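Local coordinates for protein CDP-glucose 4,6-dehydratase (Salmonella enterica subsp. enterica serovar Typhi, PDB 1WVG) that catalyses the NAD-dependent conversion of CDP-D-glucose to CDP-4-dehydro-6-deoxy-D-glucose and water, a step in building the dideoxy sugars of the lipopolysaccharide O-antigen, at residues S23-W28 against I83-A88; G199-W202 against I208-I211; S308-N311 against G315-P318. All coordinates share one frame; numbering follows the deposited sequence.

Contact 1: residues S23-W28 against I83-A88; sequences SWLSLW and IVFHMA. With APR (adenosine-5-diphosphoribose), chain C.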
# COMPACT_ATOMS: atom_id res chain seq x y z
N SER A 23 -33.34 -3.62 18.17
CA SER A 23 -34.30 -3.20 19.17
C SER A 23 -34.04 -1.81 19.63
O SER A 23 -34.95 -0.99 19.78
CB SER A 23 -34.24 -4.12 20.37
OG SER A 23 -34.80 -5.34 20.00
N TRP A 24 -32.78 -1.52 19.86
CA TRP A 24 -32.45 -0.18 20.31
C TRP A 24 -32.73 0.83 19.20
O TRP A 24 -33.25 1.94 19.42
CB TRP A 24 -30.99 -0.10 20.76
CG TRP A 24 -30.69 -0.58 22.16
CD1 TRP A 24 -30.09 -1.75 22.50
CD2 TRP A 24 -30.90 0.13 23.39
NE1 TRP A 24 -29.92 -1.84 23.87
CE2 TRP A 24 -30.39 -0.69 24.44
CE3 TRP A 24 -31.51 1.33 23.70
CZ2 TRP A 24 -30.45 -0.29 25.80
CZ3 TRP A 24 -31.55 1.73 25.04
CH2 TRP A 24 -31.02 0.94 26.08
N LEU A 25 -32.40 0.40 18.00
CA LEU A 25 -32.66 1.28 16.88
C LEU A 25 -34.16 1.50 16.68
O LEU A 25 -34.65 2.63 16.54
CB LEU A 25 -32.04 0.77 15.55
CG LEU A 25 -32.24 1.74 14.39
CD1 LEU A 25 -31.64 3.10 14.71
CD2 LEU A 25 -31.65 1.18 13.10
N SER A 26 -34.88 0.39 16.62
CA SER A 26 -36.32 0.54 16.41
C SER A 26 -37.00 1.41 17.47
O SER A 26 -37.85 2.28 17.22
CB SER A 26 -36.97 -0.83 16.30
OG SER A 26 -36.30 -1.58 15.31
N LEU A 27 -36.59 1.17 18.69
CA LEU A 27 -37.10 1.94 19.77
C LEU A 27 -36.80 3.43 19.56
O LEU A 27 -37.69 4.29 19.60
CB LEU A 27 -36.40 1.47 21.02
CG LEU A 27 -36.99 2.15 22.23
CD1 LEU A 27 -38.49 1.90 22.22
CD2 LEU A 27 -36.39 1.50 23.47
N TRP A 28 -35.53 3.72 19.30
CA TRP A 28 -35.11 5.10 19.07
C TRP A 28 -35.97 5.77 18.03
O TRP A 28 -36.55 6.85 18.20
CB TRP A 28 -33.65 5.14 18.55
CG TRP A 28 -33.00 6.49 18.79
CD1 TRP A 28 -33.65 7.68 18.95
CD2 TRP A 28 -31.58 6.77 18.97
NE1 TRP A 28 -32.74 8.69 19.21
CE2 TRP A 28 -31.46 8.15 19.22
CE3 TRP A 28 -30.41 5.99 18.96
CZ2 TRP A 28 -30.19 8.74 19.46
CZ3 TRP A 28 -29.16 6.56 19.20
CH2 TRP A 28 -29.07 7.93 19.45
N ILE A 83 -36.71 4.73 3.70
CA ILE A 83 -35.46 4.49 4.40
C ILE A 83 -35.31 3.04 4.80
O ILE A 83 -36.30 2.39 5.11
CB ILE A 83 -35.37 5.38 5.62
CG1 ILE A 83 -35.38 6.85 5.18
CG2 ILE A 83 -34.11 5.03 6.41
CD1 ILE A 83 -35.20 7.83 6.36
N VAL A 84 -34.08 2.54 4.78
CA VAL A 84 -33.82 1.15 5.06
C VAL A 84 -32.56 0.95 5.82
O VAL A 84 -31.55 1.48 5.41
CB VAL A 84 -33.61 0.36 3.78
CG1 VAL A 84 -33.04 -1.01 4.12
CG2 VAL A 84 -34.91 0.17 3.02
N PHE A 85 -32.65 0.16 6.87
CA PHE A 85 -31.49 -0.19 7.66
C PHE A 85 -31.33 -1.69 7.55
O PHE A 85 -32.20 -2.42 8.00
CB PHE A 85 -31.63 0.19 9.13
CG PHE A 85 -31.61 1.69 9.35
CD1 PHE A 85 -32.79 2.43 9.42
CD2 PHE A 85 -30.39 2.37 9.50
CE1 PHE A 85 -32.74 3.81 9.63
CE2 PHE A 85 -30.33 3.75 9.69
CZ PHE A 85 -31.52 4.47 9.77
N HIS A 86 -30.27 -2.16 6.93
CA HIS A 86 -30.08 -3.59 6.81
C HIS A 86 -29.17 -4.12 7.91
O HIS A 86 -27.97 -3.95 7.79
CB HIS A 86 -29.42 -3.90 5.46
CG HIS A 86 -29.09 -5.35 5.26
ND1 HIS A 86 -30.03 -6.36 5.51
CD2 HIS A 86 -27.93 -5.96 4.86
CE1 HIS A 86 -29.45 -7.52 5.23
NE2 HIS A 86 -28.18 -7.31 4.84
N MET A 87 -29.73 -4.73 8.98
CA MET A 87 -28.98 -5.26 10.12
C MET A 87 -29.14 -6.75 10.41
O MET A 87 -28.58 -7.23 11.39
CB MET A 87 -29.35 -4.55 11.42
CG MET A 87 -29.05 -3.07 11.36
SD MET A 87 -29.12 -2.26 12.98
CE MET A 87 -30.83 -1.68 12.94
N ALA A 88 -29.91 -7.47 9.61
CA ALA A 88 -30.08 -8.88 9.91
C ALA A 88 -28.80 -9.63 9.62
O ALA A 88 -28.23 -9.44 8.55
CB ALA A 88 -31.21 -9.47 9.07
N1 APR C . -33.19 -13.66 8.37
C2 APR C . -33.64 -12.57 9.03
N3 APR C . -33.19 -12.03 10.11
C4 APR C . -32.10 -12.67 10.58
C5 APR C . -31.49 -13.76 10.04
C6 APR C . -32.09 -14.31 8.86
N6 APR C . -31.65 -15.35 8.14
N7 APR C . -30.38 -14.13 10.79
C8 APR C . -30.35 -13.25 11.78
N9 APR C . -31.37 -12.35 11.70
C1' APR C . -31.70 -11.25 12.59
C2' APR C . -32.04 -11.75 13.96
O2' APR C . -33.36 -12.31 13.96
C3' APR C . -31.94 -10.43 14.73
O3' APR C . -33.04 -9.52 14.59
O4' APR C . -30.55 -10.49 12.80
C4' APR C . -30.66 -9.85 14.08
C5' APR C . -29.38 -10.20 14.78
O5' APR C . -29.38 -9.50 16.04
PA APR C . -28.35 -9.90 17.24
O1A APR C . -27.96 -11.37 17.22
O2A APR C . -28.85 -9.22 18.54
O3A APR C . -27.05 -9.13 16.79
PB APR C . -26.76 -7.53 16.89
O1B APR C . -25.70 -7.38 17.96
O2B APR C . -28.03 -6.72 16.97
O5D APR C . -26.21 -7.27 15.42
C5D APR C . -26.97 -6.40 14.57
O4D APR C . -24.98 -5.29 13.59
O1D APR C . -22.84 -5.79 14.40
C1D APR C . -23.80 -6.00 13.33
O2D APR C . -23.41 -8.24 12.42
C2D APR C . -24.21 -7.45 13.32
O3D APR C . -25.41 -7.27 11.27
C3D APR C . -25.59 -7.39 12.68
C4D APR C . -26.14 -6.14 13.33
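One face of the F85 ring carries L25, whose CD2 methyl sits 4.0 Å from the ring centroid and 20° off the normal, a CH-pi contact displaced toward the rim on the CG side. From CD2 to F85 CG the distance is 3.8 Å. V12 and V14 of the neighbouring strand 11-15 also pack on this phenyl group. L25 reaches from helix 20-31 to the sheet with CG anti to its backbone N (chi1 -177°), and its side chain crosses that of F85 at roughly a right angle. M87, just past strand 83-86, brings its thioether chain to the same leucine; its CE methyl is modelled implausibly close to L25 CD2, so the detailed fit is doubtful. A branched leucine, a flat phenyl and a flexible methionine suit this layer between helix and sheet, and their atoms that meet across it are apolar. M87 O receives a weak hydrogen bond from O3D of the bound APR at 3.2 Å, and A88 CB lies 3.4 Å from its adenine N3. In this Rossmann fold, apolar packing joins helix 20-31 to the sheet, while the loop just after the strand offers the M87 carbonyl to the bound ADP-ribose.

Contact 2: residues G199-W202 against I208-I211; sequences GGDW and IPDI. With CXY (cytidine-5'-diphospho-beta-D-xylose), chain D.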
# COMPACT_ATOMS: atom_id res chain seq x y z
N GLY A 199 -27.04 -2.00 27.87
CA GLY A 199 -27.97 -2.86 28.60
C GLY A 199 -28.84 -3.57 27.55
O GLY A 199 -29.13 -3.01 26.49
N GLY A 200 -29.25 -4.82 27.81
CA GLY A 200 -30.13 -5.50 26.86
C GLY A 200 -29.55 -6.47 25.84
O GLY A 200 -30.28 -6.83 24.89
N ASP A 201 -28.28 -6.91 26.00
CA ASP A 201 -27.66 -7.85 25.06
C ASP A 201 -27.41 -9.21 25.67
O ASP A 201 -26.63 -9.34 26.64
CB ASP A 201 -26.34 -7.36 24.44
CG ASP A 201 -25.80 -8.23 23.32
OD1 ASP A 201 -24.62 -8.16 22.96
OD2 ASP A 201 -26.68 -9.03 22.73
N TRP A 202 -28.06 -10.21 25.06
CA TRP A 202 -27.93 -11.56 25.56
C TRP A 202 -27.13 -12.46 24.68
O TRP A 202 -27.01 -13.63 25.02
CB TRP A 202 -29.26 -12.23 26.06
CG TRP A 202 -29.67 -11.67 27.39
CD1 TRP A 202 -29.29 -12.13 28.62
CD2 TRP A 202 -30.46 -10.49 27.63
NE1 TRP A 202 -29.82 -11.34 29.62
CE2 TRP A 202 -30.55 -10.32 29.04
CE3 TRP A 202 -31.14 -9.59 26.80
CZ2 TRP A 202 -31.27 -9.27 29.62
CZ3 TRP A 202 -31.88 -8.57 27.38
CH2 TRP A 202 -31.93 -8.39 28.77
N ILE A 208 -19.46 -8.67 27.67
CA ILE A 208 -20.30 -8.04 28.66
C ILE A 208 -21.49 -8.89 29.05
O ILE A 208 -21.81 -9.01 30.23
CB ILE A 208 -20.75 -6.69 28.16
CG1 ILE A 208 -19.51 -5.80 28.09
CG2 ILE A 208 -21.80 -6.16 29.11
CD1 ILE A 208 -19.08 -5.30 29.48
N PRO A 209 -22.16 -9.49 28.06
CA PRO A 209 -23.27 -10.33 28.43
C PRO A 209 -22.75 -11.44 29.33
O PRO A 209 -23.35 -11.71 30.37
CB PRO A 209 -23.94 -10.86 27.15
CG PRO A 209 -23.57 -9.85 26.09
CD PRO A 209 -22.29 -9.19 26.60
N ASP A 210 -21.62 -12.03 28.90
CA ASP A 210 -20.94 -13.10 29.63
C ASP A 210 -20.69 -12.67 31.06
O ASP A 210 -20.92 -13.40 32.01
CB ASP A 210 -19.57 -13.51 29.02
CG ASP A 210 -19.60 -14.59 27.95
OD1 ASP A 210 -20.62 -15.01 27.43
OD2 ASP A 210 -18.42 -15.05 27.62
N ILE A 211 -20.20 -11.46 31.16
CA ILE A 211 -19.87 -10.92 32.45
C ILE A 211 -21.07 -10.72 33.31
O ILE A 211 -21.08 -11.06 34.49
CB ILE A 211 -19.18 -9.60 32.29
CG1 ILE A 211 -17.72 -9.80 31.87
CG2 ILE A 211 -19.26 -8.94 33.64
CD1 ILE A 211 -17.07 -8.50 31.35
O1B CXY D . -15.35 -8.89 18.94
PB CXY D . -16.47 -9.91 18.92
O2B CXY D . -16.02 -11.31 18.61
O1' CXY D . -17.62 -9.44 17.85
O3A CXY D . -16.97 -9.66 20.36
PA CXY D . -16.92 -10.59 21.72
O1A CXY D . -17.65 -9.81 22.75
O2A CXY D . -17.47 -11.94 21.47
O5D CXY D . -15.35 -10.69 21.97
C5D CXY D . -14.67 -9.54 22.50
C4D CXY D . -13.32 -9.97 23.00
O4D CXY D . -13.48 -10.45 24.36
C3D CXY D . -12.58 -11.05 22.21
O3D CXY D . -11.11 -10.92 22.18
C2D CXY D . -13.03 -12.27 23.04
O2D CXY D . -12.10 -13.34 22.82
C1D CXY D . -12.91 -11.72 24.44
N1 CXY D . -13.65 -12.49 25.44
C6 CXY D . -15.02 -12.62 25.35
C5 CXY D . -15.73 -13.28 26.23
C4 CXY D . -15.12 -13.92 27.34
N3 CXY D . -13.73 -13.74 27.39
C2 CXY D . -12.94 -13.06 26.49
N4 CXY D . -15.70 -14.58 28.19
O2 CXY D . -11.71 -12.96 26.59
C1' CXY D . -18.57 -8.54 18.39
C2' CXY D . -19.90 -8.93 17.80
C3' CXY D . -19.78 -8.76 16.30
C4' CXY D . -19.43 -7.32 15.96
C5' CXY D . -18.15 -6.91 16.68
O2' CXY D . -20.23 -10.31 18.09
O3' CXY D . -21.04 -9.05 15.68
O4' CXY D . -19.29 -7.17 14.54
O5' CXY D . -18.27 -7.14 18.09
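P209 and D201 make most of this contact, which closes the connection between strand 187-197 and helix 207-216 in the Rossmann-fold dehydratase. P209 lies in the first turn of the helix, a place that suits proline because no earlier helical carbonyl is waiting for its missing N-H. Its pyrrolidine ring is turned toward the loop and presses on the backbone carbonyl of D201: D201 O is 3.1 Å from P209 CB and 3.2 Å from P209 CG, so the oxygen rests against the CB-CG side of the ring. The aspartate side chain comes to the same ring, with D201 OD1 3.7 Å from P209 CG. It arrives there because CG stands opposite the backbone N and next to the carbonyl carbon (chi1 -171°), which lets carbonyl and carboxylate meet the proline together.

These are van der Waals contacts; the charge of D201 is spent on other partners. OD2 accepts the backbone N-H of A203, forming an Asx turn, and OD1 makes a salt bridge to R206, whose guanidinium also bonds to the bound APR. D201 is thus a second-shell residue, probably steadying the arginine that meets the cofactor fragment. W202 adds little to the contact: its backbone C passes 4.3 Å from P209 CB, while its CB points away, and the broad indole can reach two tryptophans of helix 322-337, standing edge-to-face with W336 and packing on W332.

Next along the helix, the CB of D210 points away from the loop, and its carboxylate meets the cytosine of CXY. An acidic acceptor is apt for an exocyclic amino group, consistent with recognition of cytosine: N4 of CXY donates to D210 OD2 at 2.8 Å, with an N-H...O angle of 165°.

Contact 3: residues S308-N311 against G315-P318; sequences SKAN and GWHP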
# COMPACT_ATOMS: atom_id res chain seq x y z
N SER A 308 -11.69 9.48 11.82
CA SER A 308 -11.53 10.86 11.35
C SER A 308 -12.51 11.21 10.23
O SER A 308 -12.98 12.33 10.16
CB SER A 308 -10.11 11.13 10.86
OG SER A 308 -9.25 10.96 11.94
N LYS A 309 -12.83 10.28 9.32
CA LYS A 309 -13.75 10.59 8.23
C LYS A 309 -15.15 11.01 8.69
O LYS A 309 -15.74 12.00 8.23
CB LYS A 309 -13.76 9.48 7.18
CG LYS A 309 -14.60 9.69 5.93
CD LYS A 309 -14.73 8.36 5.16
CE LYS A 309 -15.55 8.44 3.89
NZ LYS A 309 -15.42 7.24 3.03
N ALA A 310 -15.71 10.25 9.61
CA ALA A 310 -17.03 10.63 10.13
C ALA A 310 -16.87 11.90 10.96
O ALA A 310 -17.73 12.79 10.93
CB ALA A 310 -17.60 9.56 11.04
N ASN A 311 -15.77 12.01 11.73
CA ASN A 311 -15.62 13.20 12.53
C ASN A 311 -15.64 14.44 11.67
O ASN A 311 -16.41 15.38 11.91
CB ASN A 311 -14.35 13.20 13.36
CG ASN A 311 -14.26 12.04 14.32
OD1 ASN A 311 -13.14 11.61 14.66
ND2 ASN A 311 -15.41 11.54 14.78
N GLY A 315 -19.30 15.18 10.64
CA GLY A 315 -19.15 15.98 11.84
C GLY A 315 -19.71 15.18 13.01
O GLY A 315 -20.31 15.73 13.92
N TRP A 316 -19.55 13.86 13.00
CA TRP A 316 -20.09 13.03 14.07
C TRP A 316 -19.05 12.68 15.12
O TRP A 316 -17.93 12.33 14.79
CB TRP A 316 -20.70 11.72 13.45
CG TRP A 316 -21.07 10.65 14.45
CD1 TRP A 316 -22.31 10.40 14.98
CD2 TRP A 316 -20.18 9.70 15.07
NE1 TRP A 316 -22.26 9.36 15.87
CE2 TRP A 316 -20.96 8.91 15.93
CE3 TRP A 316 -18.81 9.45 14.93
CZ2 TRP A 316 -20.41 7.88 16.67
CZ3 TRP A 316 -18.27 8.43 15.66
CH2 TRP A 316 -19.06 7.68 16.52
N HIS A 317 -19.42 12.79 16.39
CA HIS A 317 -18.51 12.49 17.47
C HIS A 317 -19.25 11.67 18.52
O HIS A 317 -20.49 11.75 18.60
CB HIS A 317 -17.92 13.78 18.07
CG HIS A 317 -17.48 14.76 16.99
ND1 HIS A 317 -16.15 14.86 16.59
CD2 HIS A 317 -18.20 15.65 16.24
CE1 HIS A 317 -16.09 15.79 15.64
NE2 HIS A 317 -17.31 16.29 15.40
N PRO A 318 -18.51 10.84 19.29
CA PRO A 318 -19.13 10.02 20.32
C PRO A 318 -19.44 10.83 21.55
O PRO A 318 -18.78 11.81 21.90
CB PRO A 318 -18.13 8.93 20.68
CG PRO A 318 -16.84 9.23 19.93
CD PRO A 318 -17.17 10.30 18.91
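Hydrogen bonds come first where A310 and N311 meet W316. The backbone N-H of W316 points at A310 O over 3.0 Å with an angle of 168°, reaching the oxygen from above the carbonyl plane. N311 then returns a bond with its side chain: ND2 donates to W316 O at 2.6 Å, nearly along the C=O axis, and that oxygen lies close to the plane of the asparagine amide. The amide is brought there by CG lying opposite the carbonyl carbon (chi1 -60°). Asparagine suits this task, being short enough to double back on the turn and able to offer an N-H. A CA-H...O contact from N311 CA, 3.3 Å away, falls on the same W316 oxygen.

Apolar contact is lighter. A310 CB meets W316 CE3 at 4.1 Å, a small methyl leaving room for the indole. The indole also meets F262 edge-to-face, and its NE1 is hydrogen-bonded to S240.

The contact of N311 with H317 is loose: their side chains cross at a slant, with amide and ring planes 9° apart and N311 ND2 3.9 Å from H317 ND1.

G315, with its positive phi, lets the chain turn back. The arrangement is that of a glycine-terminated helix C-end, closed by the backbone bond from W316 to A310.

Contact 1 is the buried member, joining a helix to the central parallel sheet through apolar side chains; contacts 2 and 3 are only partly buried and tie neighbouring pieces of chain together. Contacts 1 and 2 both lie beside the bound ADP-ribose and touch directly, through a probable hydrogen bond from W24 NE1 to G199 O, 3.0 Å, although their centres are 19 Å apart. Contact 2 alone also reaches the nucleotide-sugar, so it has links to both ligands, through R206 and D210. Contact 3 lies about 16 Å from contact 2 by nearest atoms, shares no element with the others and relies on backbone and amide hydrogen bonds, with S308 at the second subunit.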